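Local atomic coordinates of Eag-like K[+] channel (Drosophila melanogaster, PDB entry 4HP4), a protein that probably conducts potassium ions as a voltage-gated membrane channel, of which this chain is the cytoplasmic PAS domain. Residues 6-11 with 115-120; 46-51 with 61-66. All blocks are in the same frame, centred on the assembly; numbering follows the deposited sequence.

Contact 1: residues 6-11 with 115-120; sequences NTFLDT and DVVLFL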
loop_
_atom_site.group_PDB
_atom_site.type_symbol
_atom_site.label_atom_id
_atom_site.label_comp_id
_atom_site.label_asym_id
_atom_site.label_seq_id
_atom_site.Cartn_x
_atom_site.Cartn_y
_atom_site.Cartn_z
ATOM N N ASN A 6 8.160 8.887 -19.315
ATOM C CA ASN A 6 8.372 7.761 -18.415
ATOM C C ASN A 6 7.119 6.911 -18.233
ATOM O O ASN A 6 6.011 7.333 -18.564
ATOM C CB ASN A 6 8.845 8.252 -17.044
ATOM C CG ASN A 6 10.306 8.661 -17.039
ATOM O OD1 ASN A 6 11.196 7.825 -17.199
ATOM N ND2 ASN A 6 10.561 9.949 -16.832
ATOM N N THR A 7 7.307 5.711 -17.692
ATOM C CA THR A 7 6.197 4.818 -17.390
ATOM C C THR A 7 5.412 5.364 -16.207
ATOM O O THR A 7 5.889 6.243 -15.485
ATOM C CB THR A 7 6.686 3.405 -17.019
ATOM O OG1 THR A 7 7.382 3.457 -15.766
ATOM C CG2 THR A 7 7.603 2.843 -18.099
ATOM N N PHE A 8 4.213 4.835 -16.000
ATOM C CA PHE A 8 3.391 5.267 -14.878
ATOM C C PHE A 8 4.027 4.874 -13.552
ATOM O O PHE A 8 3.997 5.638 -12.592
ATOM C CB PHE A 8 1.979 4.691 -14.989
ATOM C CG PHE A 8 1.087 5.484 -15.889
ATOM C CD1 PHE A 8 0.537 6.679 -15.456
ATOM C CD2 PHE A 8 0.811 5.048 -17.175
ATOM C CE1 PHE A 8 -0.279 7.421 -16.285
ATOM C CE2 PHE A 8 -0.004 5.785 -18.010
ATOM C CZ PHE A 8 -0.546 6.975 -17.565
ATOM N N LEU A 9 4.604 3.681 -13.498
ATOM C CA LEU A 9 5.230 3.207 -12.271
ATOM C C LEU A 9 6.341 4.170 -11.841
ATOM O O LEU A 9 6.365 4.632 -10.700
ATOM C CB LEU A 9 5.770 1.791 -12.475
ATOM C CG LEU A 9 6.440 1.086 -11.296
ATOM C CD1 LEU A 9 5.697 1.349 -10.009
ATOM C CD2 LEU A 9 6.529 -0.411 -11.573
ATOM N N ASP A 10 7.244 4.485 -12.766
ATOM C CA ASP A 10 8.351 5.394 -12.486
ATOM C C ASP A 10 7.844 6.797 -12.174
ATOM O O ASP A 10 8.288 7.432 -11.216
ATOM C CB ASP A 10 9.305 5.466 -13.680
ATOM C CG ASP A 10 10.064 4.172 -13.902
ATOM O OD1 ASP A 10 10.028 3.300 -13.010
ATOM O OD2 ASP A 10 10.701 4.036 -14.968
ATOM N N THR A 11 6.918 7.278 -12.999
ATOM C CA THR A 11 6.384 8.628 -12.855
ATOM C C THR A 11 5.777 8.850 -11.474
ATOM O O THR A 11 6.066 9.850 -10.819
ATOM C CB THR A 11 5.317 8.934 -13.931
ATOM O OG1 THR A 11 5.930 8.958 -15.224
ATOM C CG2 THR A 11 4.663 10.286 -13.677
ATOM N N ASP A 115 -7.873 3.835 -18.084
ATOM C CA ASP A 115 -7.882 2.510 -17.473
ATOM C C ASP A 115 -7.013 2.499 -16.219
ATOM O O ASP A 115 -5.923 3.066 -16.211
ATOM C CB ASP A 115 -7.375 1.455 -18.460
ATOM C CG ASP A 115 -8.372 1.164 -19.566
ATOM O OD1 ASP A 115 -9.261 0.312 -19.355
ATOM O OD2 ASP A 115 -8.261 1.779 -20.647
ATOM N N VAL A 116 -7.501 1.857 -15.163
ATOM C CA VAL A 116 -6.729 1.717 -13.932
ATOM C C VAL A 116 -5.586 0.731 -14.146
ATOM O O VAL A 116 -5.820 -0.445 -14.429
ATOM C CB VAL A 116 -7.602 1.214 -12.767
ATOM C CG1 VAL A 116 -6.752 0.985 -11.522
ATOM C CG2 VAL A 116 -8.730 2.199 -12.476
ATOM N N VAL A 117 -4.354 1.212 -14.011
ATOM C CA VAL A 117 -3.179 0.370 -14.224
ATOM C C VAL A 117 -2.356 0.168 -12.951
ATOM O O VAL A 117 -1.574 -0.779 -12.860
ATOM C CB VAL A 117 -2.272 0.938 -15.336
ATOM C CG1 VAL A 117 -2.981 0.867 -16.681
ATOM C CG2 VAL A 117 -1.846 2.372 -15.019
ATOM N N LEU A 118 -2.533 1.050 -11.973
ATOM C CA LEU A 118 -1.800 0.944 -10.715
ATOM C C LEU A 118 -2.670 1.358 -9.541
ATOM O O LEU A 118 -3.650 2.086 -9.706
ATOM C CB LEU A 118 -0.552 1.833 -10.734
ATOM C CG LEU A 118 0.560 1.537 -11.740
ATOM C CD1 LEU A 118 1.583 2.664 -11.720
ATOM C CD2 LEU A 118 1.230 0.205 -11.443
ATOM N N PHE A 119 -2.308 0.882 -8.355
ATOM C CA PHE A 119 -2.842 1.420 -7.115
ATOM C C PHE A 119 -1.715 2.108 -6.356
ATOM O O PHE A 119 -0.649 1.531 -6.161
ATOM C CB PHE A 119 -3.446 0.317 -6.243
ATOM C CG PHE A 119 -4.731 -0.247 -6.776
ATOM C CD1 PHE A 119 -5.914 0.463 -6.655
ATOM C CD2 PHE A 119 -4.758 -1.489 -7.389
ATOM C CE1 PHE A 119 -7.101 -0.053 -7.141
ATOM C CE2 PHE A 119 -5.943 -2.011 -7.878
ATOM C CZ PHE A 119 -7.114 -1.291 -7.753
ATOM N N LEU A 120 -1.944 3.350 -5.950
ATOM C CA LEU A 120 -1.048 4.019 -5.022
ATOM C C LEU A 120 -1.632 3.876 -3.625
ATOM O O LEU A 120 -2.701 4.408 -3.338
ATOM C CB LEU A 120 -0.899 5.496 -5.387
ATOM C CG LEU A 120 -0.229 6.389 -4.341
ATOM C CD1 LEU A 120 1.211 5.963 -4.096
ATOM C CD2 LEU A 120 -0.296 7.848 -4.767
#

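Contact 2: residues 46-51 with 61-66; sequences TGYSRA and HFLYGP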
loop_
_atom_site.group_PDB
_atom_site.type_symbol
_atom_site.label_atom_id
_atom_site.label_comp_id
_atom_site.label_asym_id
_atom_site.label_seq_id
_atom_site.Cartn_x
_atom_site.Cartn_y
_atom_site.Cartn_z
ATOM N N THR A 46 6.936 -0.779 8.547
ATOM C CA THR A 46 6.357 -2.104 8.746
ATOM C C THR A 46 7.325 -3.112 9.358
ATOM O O THR A 46 6.900 -4.078 9.990
ATOM C CB THR A 46 5.833 -2.684 7.420
ATOM O OG1 THR A 46 6.929 -2.941 6.532
ATOM C CG2 THR A 46 4.854 -1.720 6.766
ATOM N N GLY A 47 8.621 -2.899 9.163
ATOM C CA GLY A 47 9.617 -3.815 9.687
ATOM C C GLY A 47 9.932 -4.954 8.732
ATOM O O GLY A 47 10.786 -5.791 9.021
ATOM N N TYR A 48 9.238 -4.993 7.597
ATOM C CA TYR A 48 9.519 -5.983 6.560
ATOM C C TYR A 48 10.526 -5.418 5.568
ATOM O O TYR A 48 10.511 -4.225 5.276
ATOM C CB TYR A 48 8.238 -6.370 5.818
ATOM C CG TYR A 48 7.270 -7.188 6.640
ATOM C CD1 TYR A 48 7.325 -8.576 6.631
ATOM C CD2 TYR A 48 6.300 -6.574 7.424
ATOM C CE1 TYR A 48 6.442 -9.332 7.381
ATOM C CE2 TYR A 48 5.412 -7.321 8.179
ATOM C CZ TYR A 48 5.489 -8.700 8.154
ATOM O OH TYR A 48 4.611 -9.455 8.901
ATOM N N SER A 49 11.398 -6.277 5.053
ATOM C CA SER A 49 12.371 -5.863 4.052
ATOM C C SER A 49 11.668 -5.607 2.727
ATOM O O SER A 49 10.568 -6.104 2.492
ATOM C CB SER A 49 13.426 -6.950 3.860
ATOM O OG SER A 49 12.844 -8.113 3.300
ATOM N N ARG A 50 12.309 -4.837 1.855
ATOM C CA ARG A 50 11.770 -4.606 0.524
ATOM C C ARG A 50 11.579 -5.944 -0.187
ATOM O O ARG A 50 10.578 -6.158 -0.868
ATOM C CB ARG A 50 12.697 -3.693 -0.283
ATOM C CG ARG A 50 12.329 -3.590 -1.755
ATOM C CD ARG A 50 13.025 -2.428 -2.450
ATOM N NE ARG A 50 12.483 -1.135 -2.034
ATOM C CZ ARG A 50 13.071 -0.292 -1.186
ATOM N NH1 ARG A 50 14.249 -0.572 -0.640
ATOM N NH2 ARG A 50 12.472 0.850 -0.883
ATOM N N ALA A 51 12.532 -6.852 -0.003
ATOM C CA ALA A 51 12.483 -8.161 -0.647
ATOM C C ALA A 51 11.214 -8.919 -0.266
ATOM O O ALA A 51 10.553 -9.510 -1.119
ATOM C CB ALA A 51 13.719 -8.978 -0.283
ATOM N N HIS A 61 -2.431 -7.709 3.164
ATOM C CA HIS A 61 -2.861 -8.805 4.018
ATOM C C HIS A 61 -1.758 -9.188 5.003
ATOM O O HIS A 61 -2.036 -9.579 6.135
ATOM C CB HIS A 61 -3.236 -10.018 3.166
ATOM C CG HIS A 61 -3.698 -11.196 3.966
ATOM N ND1 HIS A 61 -2.825 -12.099 4.532
ATOM C CD2 HIS A 61 -4.942 -11.617 4.296
ATOM C CE1 HIS A 61 -3.511 -13.026 5.177
ATOM N NE2 HIS A 61 -4.798 -12.757 5.048
ATOM N N PHE A 62 -0.507 -9.070 4.568
ATOM C CA PHE A 62 0.632 -9.431 5.411
ATOM C C PHE A 62 0.747 -8.531 6.643
ATOM O O PHE A 62 1.514 -8.822 7.561
ATOM C CB PHE A 62 1.942 -9.424 4.604
ATOM C CG PHE A 62 2.402 -8.052 4.171
ATOM C CD1 PHE A 62 3.420 -7.404 4.852
ATOM C CD2 PHE A 62 1.838 -7.421 3.071
ATOM C CE1 PHE A 62 3.857 -6.151 4.457
ATOM C CE2 PHE A 62 2.273 -6.168 2.672
ATOM C CZ PHE A 62 3.283 -5.534 3.366
ATOM N N LEU A 63 -0.025 -7.447 6.664
ATOM C CA LEU A 63 -0.040 -6.543 7.810
ATOM C C LEU A 63 -1.231 -6.788 8.739
ATOM O O LEU A 63 -1.311 -6.185 9.808
ATOM C CB LEU A 63 -0.052 -5.085 7.342
ATOM C CG LEU A 63 1.169 -4.600 6.555
ATOM C CD1 LEU A 63 1.054 -3.107 6.272
ATOM C CD2 LEU A 63 2.460 -4.911 7.300
ATOM N N TYR A 64 -2.154 -7.661 8.342
ATOM C CA TYR A 64 -3.321 -7.945 9.178
ATOM C C TYR A 64 -2.915 -8.723 10.425
ATOM O O TYR A 64 -1.972 -9.514 10.397
ATOM C CB TYR A 64 -4.381 -8.750 8.419
ATOM C CG TYR A 64 -4.928 -8.096 7.167
ATOM C CD1 TYR A 64 -4.579 -6.797 6.817
ATOM C CD2 TYR A 64 -5.802 -8.784 6.337
ATOM C CE1 TYR A 64 -5.082 -6.210 5.668
ATOM C CE2 TYR A 64 -6.310 -8.207 5.192
ATOM C CZ TYR A 64 -5.948 -6.920 4.861
ATOM O OH TYR A 64 -6.454 -6.346 3.717
ATOM N N GLY A 65 -3.637 -8.492 11.516
ATOM C CA GLY A 65 -3.441 -9.244 12.741
ATOM C C GLY A 65 -4.750 -9.418 13.486
ATOM O O GLY A 65 -5.810 -9.063 12.971
ATOM N N PRO A 66 -4.683 -9.968 14.707
ATOM C CA PRO A 66 -5.865 -10.256 15.529
ATOM C C PRO A 66 -6.858 -9.097 15.620
ATOM O O PRO A 66 -8.055 -9.308 15.416
ATOM C CB PRO A 66 -5.262 -10.552 16.904
ATOM C CG PRO A 66 -3.920 -11.120 16.600
ATOM C CD PRO A 66 -3.436 -10.396 15.368
HETATM O O HOH W 1 2.557 -8.304 10.106
#

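Contact 1: residues 6-11 with 115-120
L118 reaches from the sheet to the first turn of helix 8-15 and touches F8 and L9 there. The two segments meet by van der Waals packing, mostly through the methyl CD1 of L118. It lies against the helix backbone, with L118 CD1 3.6 Å from L9 N. It also meets apolar side-chain carbons. F8 CB is 3.9 Å from L118 CD1, and L9 CB is 4.3 Å from the same methyl. So the leucine tip meets the helix where F8 joins L9, not the far ends of their side chains. L118 CG stands anti to its own carbonyl carbon (chi1 -64°), and the extended second torsion (chi2 171°) carries CD1 out to the helix.

The F8 ring adds a second, looser touch. Its CD2 comes within 4.3 Å of V117 CG2, and the methyl approaches the ring obliquely.

Hydrogen bonds within 6-11 shape the helix end that L118 meets. T7 is the N-cap residue. Its OG1 accepts from D10 N at 3.2 Å, in a nearly straight bond (168°). T7 O takes two donors from T11. The backbone T11 N and the hydroxyl T11 OG1 reach it from opposite faces of its carbonyl plane, T11 OG1 at 2.7 Å.

V117 and L118 both make backbone hydrogen bonds with I109, forming a classic beta bulge that lets both turn toward the helix. Here the N-terminal helix, probably part of the N-terminal cap of KCNH channels, packs on the antiparallel PAS sheet. The F8 side chain also touches N111, in the loop after strand 100-108. L9 reaches L25, V36 and Y37. The first turn of helix 8-15 thus packs against strands 118-122, 23-27 and 35-38, neighbours in the sheet.

Contact 2: residues 46-51 with 61-66
T46 and L63 bring the two backbones closest, with T46 CA 7.8 Å from L63 CA, as the chain leaves helix 40-46 through G47 at positive phi and faces the 3-10 turn 61-63.

Y48 and F62 form an edge-to-face, T-shaped aromatic pair. The ring planes stand at 88° and the ring centroids are 5.2 Å apart. The CD1-CE1 edge of F62 points at one face of Y48, toward its rim, and F62 CE1 lies 3.9 Å from Y48 CD2. F62 CG sits between its backbone N and carbonyl carbon (chi1 69°), which swings the ring toward Y48.

L63 touches both the tyrosine and the threonine with its CD2 methyl. L63 CD2 is 3.9 Å from Y48 CE2, coming in obliquely to the ring. The same methyl lies 4.0 Å from T46 CG2.

These residues belong to the helical side of the PAS fold, where short helices and turns link strand 35-38 to strand 89-92. The T46 hydroxyl makes an ST turn by accepting from Y48 N at 3.3 Å, and it also bonds to F42 O. This fixes the backbone at Y48 N, at the base of the ring's side chain.

The phenol end of Y48 is joined to the other segment by water. The water is 2.6 Å from Y48 OH, lies in the plane of the ring at its edge, and is 2.8 Å from F62 O, to which it probably donates. Beyond the two segments, F62 packs on F42 of helix 40-46, L63 on F92 of strand 89-92, and Y48 on I53.

In the fold
The two contacts lie with the chain's centre between them. Their centres are 23 Å apart, and their nearest atoms about 11 Å. Along the chain, both segments of contact 2 come between the two of contact 1. Contact 1 joins the N-terminal helix 8-15 to strand 118-122, the middle strand of the five-stranded antiparallel sheet. Contact 2 brings together two parts of the connection between strand 35-38 and strand 89-92, the two outermost strands. The sheet relates the contacts, since L9 reaches strand 35-38 and L63 packs on strand 89-92. Contact 1 probably ties the KCNH cap to the sheet, while contact 2 lies within the helical connection of the PAS fold.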